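Local structure of beta-fructofuranosidase (3WPU) at residues Y232-G236 with A237-F241; D294-N297 with A298-A301; A313-K316 with Q317-W321. The protein belongs to the levansucrase/invertase family of the beta-fructosidase clan, whose catalytic domains are built as five-bladed beta-propellers. One frame throughout, in Å; residues are numbered along the deposited sequence.

Contact 1 of 3, residues Y232-G236 with A237-F241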
ATOM      1  N   TYR A 232      -3.844  20.370  -8.834  1.00 11.59           N
ATOM      2  CA  TYR A 232      -3.342  19.672  -7.653  1.00 11.17           C
ATOM      3  C   TYR A 232      -2.431  18.493  -8.020  1.00 10.71           C
ATOM      4  O   TYR A 232      -1.430  18.270  -7.360  1.00 10.98           O
ATOM      5  CB  TYR A 232      -4.503  19.132  -6.823  1.00 11.49           C
ATOM      6  CG  TYR A 232      -5.446  20.198  -6.281  1.00 12.10           C
ATOM      7  CD1 TYR A 232      -4.964  21.356  -5.699  1.00 12.54           C
ATOM      8  CD2 TYR A 232      -6.790  19.995  -6.300  1.00 13.27           C
ATOM      9  CE1 TYR A 232      -5.823  22.305  -5.181  1.00 13.44           C
ATOM     10  CE2 TYR A 232      -7.655  20.944  -5.786  1.00 13.73           C
ATOM     11  CZ  TYR A 232      -7.152  22.094  -5.234  1.00 13.13           C
ATOM     12  OH  TYR A 232      -8.019  23.065  -4.695  1.00 14.97           O
ATOM     13  N   TYR A 233      -2.829  17.738  -9.034  1.00  9.98           N
ATOM     14  CA  TYR A 233      -2.113  16.499  -9.408  1.00  9.98           C
ATOM     15  C   TYR A 233      -1.633  16.627 -10.829  1.00 10.40           C
ATOM     16  O   TYR A 233      -2.394  17.000 -11.740  1.00 10.62           O
ATOM     17  CB  TYR A 233      -3.005  15.265  -9.134  1.00 10.03           C
ATOM     18  CG  TYR A 233      -3.510  15.337  -7.745  1.00 10.01           C
ATOM     19  CD1 TYR A 233      -2.650  15.191  -6.667  1.00 10.21           C
ATOM     20  CD2 TYR A 233      -4.825  15.719  -7.484  1.00 10.22           C
ATOM     21  CE1 TYR A 233      -3.072  15.326  -5.372  1.00 10.48           C
ATOM     22  CE2 TYR A 233      -5.269  15.862  -6.192  1.00 10.10           C
ATOM     23  CZ  TYR A 233      -4.400  15.707  -5.134  1.00 10.36           C
ATOM     24  OH  TYR A 233      -4.810  15.912  -3.843  1.00 10.42           O
ATOM     25  N   GLN A 234      -0.337  16.352 -11.004  1.00 10.45           N
ATOM     26  CA  GLN A 234       0.344  16.498 -12.278  1.00 11.08           C
ATOM     27  C   GLN A 234      -0.270  15.621 -13.383  1.00 11.24           C
ATOM     28  O   GLN A 234      -0.672  14.490 -13.134  1.00 10.77           O
ATOM     29  CB  GLN A 234       1.807  16.106 -12.102  1.00 11.63           C
ATOM     30  CG  GLN A 234       2.707  16.566 -13.225  1.00 11.90           C
ATOM     31  CD  GLN A 234       4.128  16.062 -13.074  1.00 12.54           C
ATOM     32  OE1 GLN A 234       4.341  14.871 -12.895  1.00 12.34           O
ATOM     33  NE2 GLN A 234       5.113  16.984 -13.129  1.00 12.86           N
ATOM     34  N   THR A 235      -0.333  16.165 -14.598  1.00 11.63           N
ATOM     35  CA  THR A 235      -0.907  15.456 -15.736  1.00 11.95           C
ATOM     36  C   THR A 235       0.177  14.987 -16.711  1.00 11.79           C
ATOM     37  O   THR A 235       1.335  15.376 -16.606  1.00 12.18           O
ATOM     38  CB  THR A 235      -1.818  16.358 -16.564  1.00 12.02           C
ATOM     39  OG1 THR A 235      -1.021  17.409 -17.119  1.00 12.44           O
ATOM     40  CG2 THR A 235      -2.949  16.940 -15.716  1.00 12.19           C
ATOM     41  N   GLY A 236      -0.233  14.195 -17.695  1.00 12.43           N
ATOM     42  CA  GLY A 236       0.681  13.716 -18.744  1.00 12.60           C
ATOM     43  C   GLY A 236       1.228  14.854 -19.616  1.00 13.30           C
ATOM     44  O   GLY A 236       2.343  14.785 -20.122  1.00 13.24           O
ATOM     45  N   ALA A 237       0.473  15.940 -19.759  1.00 13.85           N
ATOM     46  CA  ALA A 237       0.944  17.130 -20.496  1.00 14.89           C
ATOM     47  C   ALA A 237       2.058  17.839 -19.729  1.00 14.79           C
ATOM     48  O   ALA A 237       2.988  18.386 -20.321  1.00 15.78           O
ATOM     49  CB  ALA A 237      -0.210  18.085 -20.750  1.00 15.50           C
ATOM     50  N   GLN A 238       1.979  17.786 -18.405  1.00 13.87           N
ATOM     51  CA  GLN A 238       2.987  18.364 -17.523  1.00 13.53           C
ATOM     52  C   GLN A 238       4.210  17.459 -17.416  1.00 12.98           C
ATOM     53  O   GLN A 238       5.321  17.934 -17.288  1.00 13.80           O
ATOM     54  CB  GLN A 238       2.379  18.664 -16.163  1.00 13.17           C
ATOM     55  CG  GLN A 238       1.446  19.863 -16.212  1.00 13.17           C
ATOM     56  CD  GLN A 238       0.558  20.004 -14.989  1.00 13.47           C
ATOM     57  OE1 GLN A 238       0.261  19.026 -14.308  1.00 12.54           O
ATOM     58  NE2 GLN A 238       0.162  21.249 -14.671  1.00 14.60           N
ATOM     59  N   ASN A 239       3.995  16.151 -17.515  1.00 12.97           N
ATOM     60  CA  ASN A 239       5.076  15.175 -17.408  1.00 13.08           C
ATOM     61  C   ASN A 239       4.599  13.861 -17.990  1.00 13.37           C
ATOM     62  O   ASN A 239       3.710  13.228 -17.456  1.00 12.14           O
ATOM     63  CB  ASN A 239       5.445  14.999 -15.927  1.00 13.47           C
ATOM     64  CG  ASN A 239       6.406  13.862 -15.661  1.00 14.72           C
ATOM     65  OD1 ASN A 239       7.021  13.290 -16.576  1.00 15.04           O
ATOM     66  ND2 ASN A 239       6.533  13.506 -14.371  1.00 15.50           N
ATOM     67  N   GLU A 240       5.243  13.418 -19.061  1.00 14.80           N
ATOM     68  CA  GLU A 240       4.876  12.209 -19.759  1.00 16.68           C
ATOM     69  C   GLU A 240       4.798  10.984 -18.852  1.00 15.33           C
ATOM     70  O   GLU A 240       4.053  10.043 -19.119  1.00 14.60           O
ATOM     71  CB  GLU A 240       5.950  11.974 -20.835  1.00 18.83           C
ATOM     72  CG  GLU A 240       5.877  10.673 -21.567  1.00 23.04           C
ATOM     73  CD  GLU A 240       6.681  10.727 -22.849  1.00 24.58           C
ATOM     74  OE1 GLU A 240       7.652  11.516 -22.927  1.00 24.45           O
ATOM     75  OE2 GLU A 240       6.312   9.982 -23.775  1.00 29.70           O
ATOM     76  N   PHE A 241       5.618  10.994 -17.813  1.00 15.21           N
ATOM     77  CA  PHE A 241       5.751   9.871 -16.892  1.00 15.68           C
ATOM     78  C   PHE A 241       5.265  10.223 -15.502  1.00 13.77           C
ATOM     79  O   PHE A 241       5.735   9.662 -14.499  1.00 13.18           O
ATOM     80  CB  PHE A 241       7.192   9.409 -16.867  1.00 17.76           C
ATOM     81  CG  PHE A 241       7.676   8.949 -18.209  1.00 20.30           C
ATOM     82  CD1 PHE A 241       7.106   7.835 -18.815  1.00 22.28           C
ATOM     83  CD2 PHE A 241       8.659   9.651 -18.891  1.00 23.00           C
ATOM     84  CE1 PHE A 241       7.525   7.411 -20.071  1.00 23.31           C
ATOM     85  CE2 PHE A 241       9.092   9.230 -20.145  1.00 22.98           C
ATOM     86  CZ  PHE A 241       8.518   8.111 -20.734  1.00 23.43           C
TER

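Contact 2 of 3, residues D294-N297 with A298-A301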
ATOM      1  N   ASP A 294      18.530  28.100  -4.754  1.00 18.34           N
ATOM      2  CA  ASP A 294      19.179  28.077  -6.072  1.00 19.50           C
ATOM      3  C   ASP A 294      19.992  26.803  -6.318  1.00 18.04           C
ATOM      4  O   ASP A 294      19.899  26.209  -7.398  1.00 17.95           O
ATOM      5  CB  ASP A 294      20.071  29.317  -6.284  1.00 21.98           C
ATOM      6  CG  ASP A 294      19.278  30.609  -6.417  1.00 24.72           C
ATOM      7  OD1 ASP A 294      18.046  30.583  -6.608  1.00 25.53           O
ATOM      8  OD2 ASP A 294      19.923  31.683  -6.356  1.00 28.32           O
ATOM      9  N   ASP A 295      20.785  26.364  -5.340  1.00 17.62           N
ATOM     10  CA  ASP A 295      21.588  25.146  -5.541  1.00 17.70           C
ATOM     11  C   ASP A 295      20.705  23.902  -5.732  1.00 17.56           C
ATOM     12  O   ASP A 295      21.003  23.030  -6.548  1.00 17.13           O
ATOM     13  CB  ASP A 295      22.542  24.897  -4.371  1.00 18.46           C
ATOM     14  CG  ASP A 295      23.726  25.863  -4.347  1.00 20.54           C
ATOM     15  OD1 ASP A 295      23.942  26.610  -5.337  1.00 21.82           O
ATOM     16  OD2 ASP A 295      24.453  25.845  -3.330  1.00 20.28           O
ATOM     17  N   VAL A 296      19.635  23.797  -4.954  1.00 17.46           N
ATOM     18  CA  VAL A 296      18.742  22.657  -5.108  1.00 16.10           C
ATOM     19  C   VAL A 296      18.035  22.695  -6.478  1.00 16.34           C
ATOM     20  O   VAL A 296      17.958  21.681  -7.179  1.00 16.80           O
ATOM     21  CB  VAL A 296      17.729  22.576  -3.947  1.00 15.45           C
ATOM     22  CG1 VAL A 296      16.674  21.500  -4.205  1.00 15.59           C
ATOM     23  CG2 VAL A 296      18.481  22.287  -2.646  1.00 15.15           C
ATOM     24  N   ASN A 297      17.526  23.859  -6.859  1.00 17.01           N
ATOM     25  CA  ASN A 297      16.879  24.020  -8.178  1.00 18.21           C
ATOM     26  C   ASN A 297      17.781  23.735  -9.382  1.00 18.96           C
ATOM     27  O   ASN A 297      17.280  23.341 -10.457  1.00 19.99           O
ATOM     28  CB  ASN A 297      16.252  25.398  -8.305  1.00 19.49           C
ATOM     29  CG  ASN A 297      14.931  25.495  -7.578  1.00 20.05           C
ATOM     30  OD1 ASN A 297      14.227  24.499  -7.399  1.00 20.51           O
ATOM     31  ND2 ASN A 297      14.586  26.687  -7.153  1.00 21.60           N
ATOM     32  N   ALA A 298      19.088  23.908  -9.192  1.00 18.96           N
ATOM     33  CA  ALA A 298      20.097  23.595 -10.225  1.00 20.01           C
ATOM     34  C   ALA A 298      20.549  22.144 -10.232  1.00 20.69           C
ATOM     35  O   ALA A 298      21.280  21.740 -11.137  1.00 22.01           O
ATOM     36  CB  ALA A 298      21.321  24.503 -10.059  1.00 20.61           C
ATOM     37  N   SER A 299      20.118  21.336  -9.256  1.00 20.04           N
ATOM     38  CA  SER A 299      20.702  20.009  -9.027  1.00 18.86           C
ATOM     39  C   SER A 299      20.082  18.849  -9.809  1.00 19.06           C
ATOM     40  O   SER A 299      20.698  17.786  -9.934  1.00 20.68           O
ATOM     41  CB  SER A 299      20.596  19.658  -7.547  1.00 19.40           C
ATOM     42  OG  SER A 299      19.244  19.402  -7.200  1.00 18.13           O
ATOM     43  N   GLY A 300      18.872  19.033 -10.316  1.00 17.46           N
ATOM     44  CA  GLY A 300      18.099  17.915 -10.861  1.00 16.67           C
ATOM     45  C   GLY A 300      16.974  17.482  -9.916  1.00 15.85           C
ATOM     46  O   GLY A 300      16.069  16.758 -10.313  1.00 14.77           O
ATOM     47  N   ALA A 301      17.061  17.917  -8.657  1.00 14.30           N
ATOM     48  CA  ALA A 301      16.072  17.520  -7.627  1.00 13.56           C
ATOM     49  C   ALA A 301      14.649  17.935  -7.975  1.00 13.40           C
ATOM     50  O   ALA A 301      13.677  17.343  -7.483  1.00 11.94           O
ATOM     51  CB  ALA A 301      16.463  18.102  -6.292  1.00 13.32           C
TER
HETATM   52  O   HOH W   1      16.648  20.681 -10.723  1.00 25.02           O

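Contact 3 of 3, residues A313-K316 with Q317-W321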
ATOM      1  N   ALA A 313     -15.718  11.578  -1.439  1.00 12.40           N
ATOM      2  CA  ALA A 313     -16.873  11.027  -2.179  1.00 12.86           C
ATOM      3  C   ALA A 313     -18.041  12.014  -2.093  1.00 14.11           C
ATOM      4  O   ALA A 313     -18.267  12.664  -1.042  1.00 14.29           O
ATOM      5  CB  ALA A 313     -17.280   9.679  -1.623  1.00 13.23           C
ATOM      6  N   LYS A 314     -18.748  12.146  -3.205  1.00 14.87           N
ATOM      7  CA  LYS A 314     -19.891  13.071  -3.277  1.00 17.08           C
ATOM      8  C   LYS A 314     -21.217  12.345  -3.106  1.00 18.07           C
ATOM      9  O   LYS A 314     -22.259  12.985  -2.941  1.00 19.09           O
ATOM     10  CB  LYS A 314     -19.860  13.817  -4.606  1.00 18.84           C
ATOM     11  CG  LYS A 314     -18.566  14.585  -4.834  1.00 21.51           C
ATOM     12  CD  LYS A 314     -18.712  15.673  -5.890  1.00 25.15           C
ATOM     13  CE  LYS A 314     -18.769  15.143  -7.309  1.00 28.41           C
ATOM     14  NZ  LYS A 314     -19.100  16.260  -8.255  1.00 30.74           N
ATOM     15  N   ASN A 315     -21.208  11.019  -3.170  1.00 17.42           N
ATOM     16  CA  ASN A 315     -22.444  10.239  -2.971  1.00 17.76           C
ATOM     17  C   ASN A 315     -22.202   8.976  -2.158  1.00 18.98           C
ATOM     18  O   ASN A 315     -21.046   8.585  -1.941  1.00 18.49           O
ATOM     19  CB  ASN A 315     -23.151   9.951  -4.310  1.00 17.24           C
ATOM     20  CG  ASN A 315     -22.307   9.142  -5.281  1.00 17.71           C
ATOM     21  OD1 ASN A 315     -21.334   8.530  -4.905  1.00 18.22           O
ATOM     22  ND2 ASN A 315     -22.696   9.141  -6.543  1.00 17.48           N
ATOM     23  N   LYS A 316     -23.283   8.330  -1.721  1.00 19.87           N
ATOM     24  CA  LYS A 316     -23.163   7.152  -0.856  1.00 22.43           C
ATOM     25  C   LYS A 316     -22.637   5.939  -1.607  1.00 19.92           C
ATOM     26  O   LYS A 316     -22.001   5.075  -1.003  1.00 19.31           O
ATOM     27  CB  LYS A 316     -24.503   6.793  -0.227  1.00 25.79           C
ATOM     28  CG  LYS A 316     -25.044   7.881   0.682  1.00 30.82           C
ATOM     29  CD  LYS A 316     -26.104   7.340   1.632  1.00 35.10           C
ATOM     30  CE  LYS A 316     -26.558   8.408   2.620  1.00 37.39           C
ATOM     31  NZ  LYS A 316     -25.421   9.047   3.352  1.00 38.87           N
ATOM     32  N   GLN A 317     -22.882   5.894  -2.917  1.00 19.87           N
ATOM     33  CA  GLN A 317     -22.455   4.752  -3.758  1.00 19.53           C
ATOM     34  C   GLN A 317     -20.984   4.807  -4.058  1.00 17.40           C
ATOM     35  O   GLN A 317     -20.456   3.859  -4.641  1.00 16.64           O
ATOM     36  CB  GLN A 317     -23.174   4.692  -5.121  1.00 22.04           C
ATOM     37  CG  GLN A 317     -24.671   4.916  -5.100  1.00 24.40           C
ATOM     38  CD  GLN A 317     -25.002   6.390  -5.225  1.00 26.96           C
ATOM     39  OE1 GLN A 317     -25.037   7.097  -4.240  1.00 27.78           O
ATOM     40  NE2 GLN A 317     -25.224   6.855  -6.453  1.00 30.31           N
ATOM     41  N   LEU A 318     -20.338   5.917  -3.715  1.00 15.68           N
ATOM     42  CA  LEU A 318     -18.909   6.112  -3.981  1.00 15.06           C
ATOM     43  C   LEU A 318     -18.551   6.093  -5.469  1.00 14.60           C
ATOM     44  O   LEU A 318     -17.429   5.718  -5.856  1.00 13.34           O
ATOM     45  CB  LEU A 318     -18.078   5.092  -3.195  1.00 15.01           C
ATOM     46  CG  LEU A 318     -18.396   4.938  -1.700  1.00 15.15           C
ATOM     47  CD1 LEU A 318     -17.406   3.978  -1.070  1.00 15.59           C
ATOM     48  CD2 LEU A 318     -18.384   6.266  -0.950  1.00 15.12           C
ATOM     49  N   THR A 319     -19.487   6.506  -6.319  1.00 14.67           N
ATOM     50  CA  THR A 319     -19.259   6.592  -7.761  1.00 14.27           C
ATOM     51  C   THR A 319     -18.906   7.996  -8.270  1.00 14.48           C
ATOM     52  O   THR A 319     -18.613   8.162  -9.450  1.00 15.63           O
ATOM     53  CB  THR A 319     -20.502   6.116  -8.520  1.00 14.22           C
ATOM     54  OG1 THR A 319     -21.628   6.910  -8.095  1.00 14.05           O
ATOM     55  CG2 THR A 319     -20.778   4.701  -8.221  1.00 14.57           C
ATOM     56  N   GLU A 320     -18.953   9.008  -7.394  1.00 15.28           N
ATOM     57  CA  GLU A 320     -18.596  10.383  -7.745  1.00 14.88           C
ATOM     58  C   GLU A 320     -17.696  10.930  -6.646  1.00 13.28           C
ATOM     59  O   GLU A 320     -18.009  10.771  -5.486  1.00 11.88           O
ATOM     60  CB  GLU A 320     -19.847  11.255  -7.843  1.00 17.40           C
ATOM     61  CG  GLU A 320     -20.707  10.869  -9.035  1.00 20.02           C
ATOM     62  CD  GLU A 320     -21.996  11.650  -9.126  1.00 24.93           C
ATOM     63  OE1 GLU A 320     -22.820  11.301  -9.996  1.00 27.99           O
ATOM     64  OE2 GLU A 320     -22.194  12.595  -8.332  1.00 28.89           O
ATOM     65  N   TRP A 321     -16.596  11.562  -7.053  1.00 11.90           N
ATOM     66  CA  TRP A 321     -15.547  12.042  -6.162  1.00 11.63           C
ATOM     67  C   TRP A 321     -15.146  13.451  -6.576  1.00 12.24           C
ATOM     68  O   TRP A 321     -15.280  13.830  -7.760  1.00 12.39           O
ATOM     69  CB  TRP A 321     -14.322  11.093  -6.249  1.00 11.13           C
ATOM     70  CG  TRP A 321     -14.609   9.752  -5.646  1.00 10.24           C
ATOM     71  CD1 TRP A 321     -15.317   8.736  -6.213  1.00  9.93           C
ATOM     72  CD2 TRP A 321     -14.240   9.293  -4.346  1.00  9.87           C
ATOM     73  NE1 TRP A 321     -15.431   7.693  -5.365  1.00  9.46           N
ATOM     74  CE2 TRP A 321     -14.772   7.992  -4.200  1.00  9.38           C
ATOM     75  CE3 TRP A 321     -13.526   9.856  -3.282  1.00  9.82           C
ATOM     76  CZ2 TRP A 321     -14.596   7.239  -3.058  1.00  9.39           C
ATOM     77  CZ3 TRP A 321     -13.368   9.092  -2.120  1.00  9.95           C
ATOM     78  CH2 TRP A 321     -13.883   7.793  -2.034  1.00  9.75           C
TER
HETATM   79  O   HOH W   2     -25.476  10.151  -6.707  1.00 38.98           O

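Contact 1 of 3, residues Y232-G236 with A237-F241
Thr235 and Gln238 grip each other at both backbone and side chain within a tight turn of the loop between strands 213-226 and 245-250. The carboxamide of Gln238 folds back along the chain, and OE1 of Gln238 takes the backbone N-H of Thr235 (2.9 Å), which approaches tilted 22° from the carbonyl plane. In the reverse direction, N of Gln238 donates to OG1 of Thr235 at 3.3 Å. OG1 can receive it because chi1 of 64° sets the hydroxyl between the backbone N and the carbonyl carbon of Thr235, facing the turn. The main chain closes the turn: N of Asn239 donates to O of Thr235 (2.9 Å), and N of Gln238 adds a weak bond to the same oxygen. NE2 of Gln238 is taken up by O of Gly230.

An amide-amide pair, Gln234 with Asn239, lies on the same turn. ND2 of Asn239 reaches OE1 of Gln234 at 3.0 Å, the amide planes standing 82° apart and the donor above the acceptor's carbonyl plane. Beside this bond CB of Asn239 presses on CD of Gln234 (3.3 Å), and NE2 of Gln234 is held by O of Met269. OD1 of Asn239 accepts N of Phe241 at 3.0 Å, an Asx turn that continues the loop past Asn239.

The oxygen and nitrogen of all three carboxamides thus each have a partner: Asn239 and Met269 for Gln234, Thr235 and Gly230 for Gln238, Phe241 and Gln234 for Asn239. This chemistry is consistent with a loop held in shape largely by hydrogen bonds of its own side chains and main chain.

Contact 2 of 3, residues D294-N297 with A298-A301
Where helix 293-297 runs out, N of Ala298 still closes an i to i+4 turn onto O of Asp294 (3.0 Å), N of Ser299 makes an i to i+3 bond to O of Val296 (3.0 Å), and Gly300 then leaves helical geometry with a positive phi of 105°. Ala298 N also makes a weak bond to O of Asp295.

Ser299 carries most of the side-chain contact. Its OG donates to O of Val296 over a short 2.6 Å, in the carbonyl plane and on a lone pair, whereas the N-H of the same serine comes from above that plane. One carbonyl oxygen therefore receives two donors from a single residue, arriving in different directions. A chi1 of 71° places the hydroxyl between the backbone N and carbonyl carbon of Ser299, from where OG also accepts N of Ala301 at 3.0 Å. This second bond forms an ST turn and carries the chain round the glycine. On the next carbonyl along, a water bridges the turn, donating to O of Asn297 (2.7 Å) and accepting from N of Gly300 (2.8 Å). The apolar part is small: a chi1 of 172° sets CG1 of Val296 anti to the backbone N, where it meets the methyl CB of Ala301 at 4.0 Å.

The surroundings tie this turn to other parts of the chain. Asn297 OD1 takes the backbone N-H of Cys276, and Val296 rests on Cys332, the two cysteines being joined by a disulfide. Val296 and Ala301 both touch Arg30 of helix 30-38, and the chain then runs on from Ala301 into strand 305-313.

Contact 3 of 3, residues A313-K316 with Q317-W321
The indole of Trp321 receives the methyl of Ala313 on one face: CB of Ala313 stands 3.8 Å from the centroid of the six-membered ring and 5° off its normal, a CH-pi contact. Ala313 and Trp321 form the last antiparallel, non-hydrogen-bonded pair before the loop of the beta-hairpin joining strands 305-313 and 321-331, and both direct their side chains to the same face of the sheet. At the ring's edge NE1 of Trp321 donates to O of Leu318 (2.9 Å), the acceptor tilted 15° from the ring plane. Further contacts of the indole are with Phe178, Leu225, Leu226 and Thr259. Leu318 fills in beside Ala313 and Trp321, its CD2 lying 3.6 Å from CB of Ala313.

The loop of the hairpin contains a type I beta turn from Asn315 to Leu318, closed by N of Leu318 on O of Asn315. Leu318, the last residue of the turn, has left-handed backbone angles, and the carboxamide of Asn315 fastens what follows. OD1 of Asn315 accepts N of Thr319 at 3.1 Å, in the carbonyl plane and on a lone pair, and takes a weak bond from N of Glu320. ND2 of Asn315 donates to OG1 of Thr319 (2.9 Å), so both ends of one amide hold one threonine. A chi1 of 61° sets CG of Asn315 between its backbone N and carbonyl carbon, which lets OD1 and ND2 face Thr319. Gln317 crosses Asn315 at about a right angle, and a water accepts from ND2 of Asn315 and, weakly, from NE2 of Gln317.

One residue into the loop from the Ala313-Trp321 pair, N of Lys314 donates to O of Glu320 at 2.8 Å.

Strands 305-313 and 321-331 relate all three contacts. Contact 2 leads into strand 305-313, contact 3 is the hairpin connecting that strand to 321-331, and contact 1 packs against both: Tyr233 OH bonds with Leu310 N and Leu324 O, one from each strand. In space contact 1 lies roughly between the other two, its centre 20 Å from that of contact 2 and 25 Å from that of contact 3, with nearest atoms about 10 Å apart in each case. Contacts 2 and 3 are 41 Å apart between centres and about 29 Å between nearest atoms. None touches another.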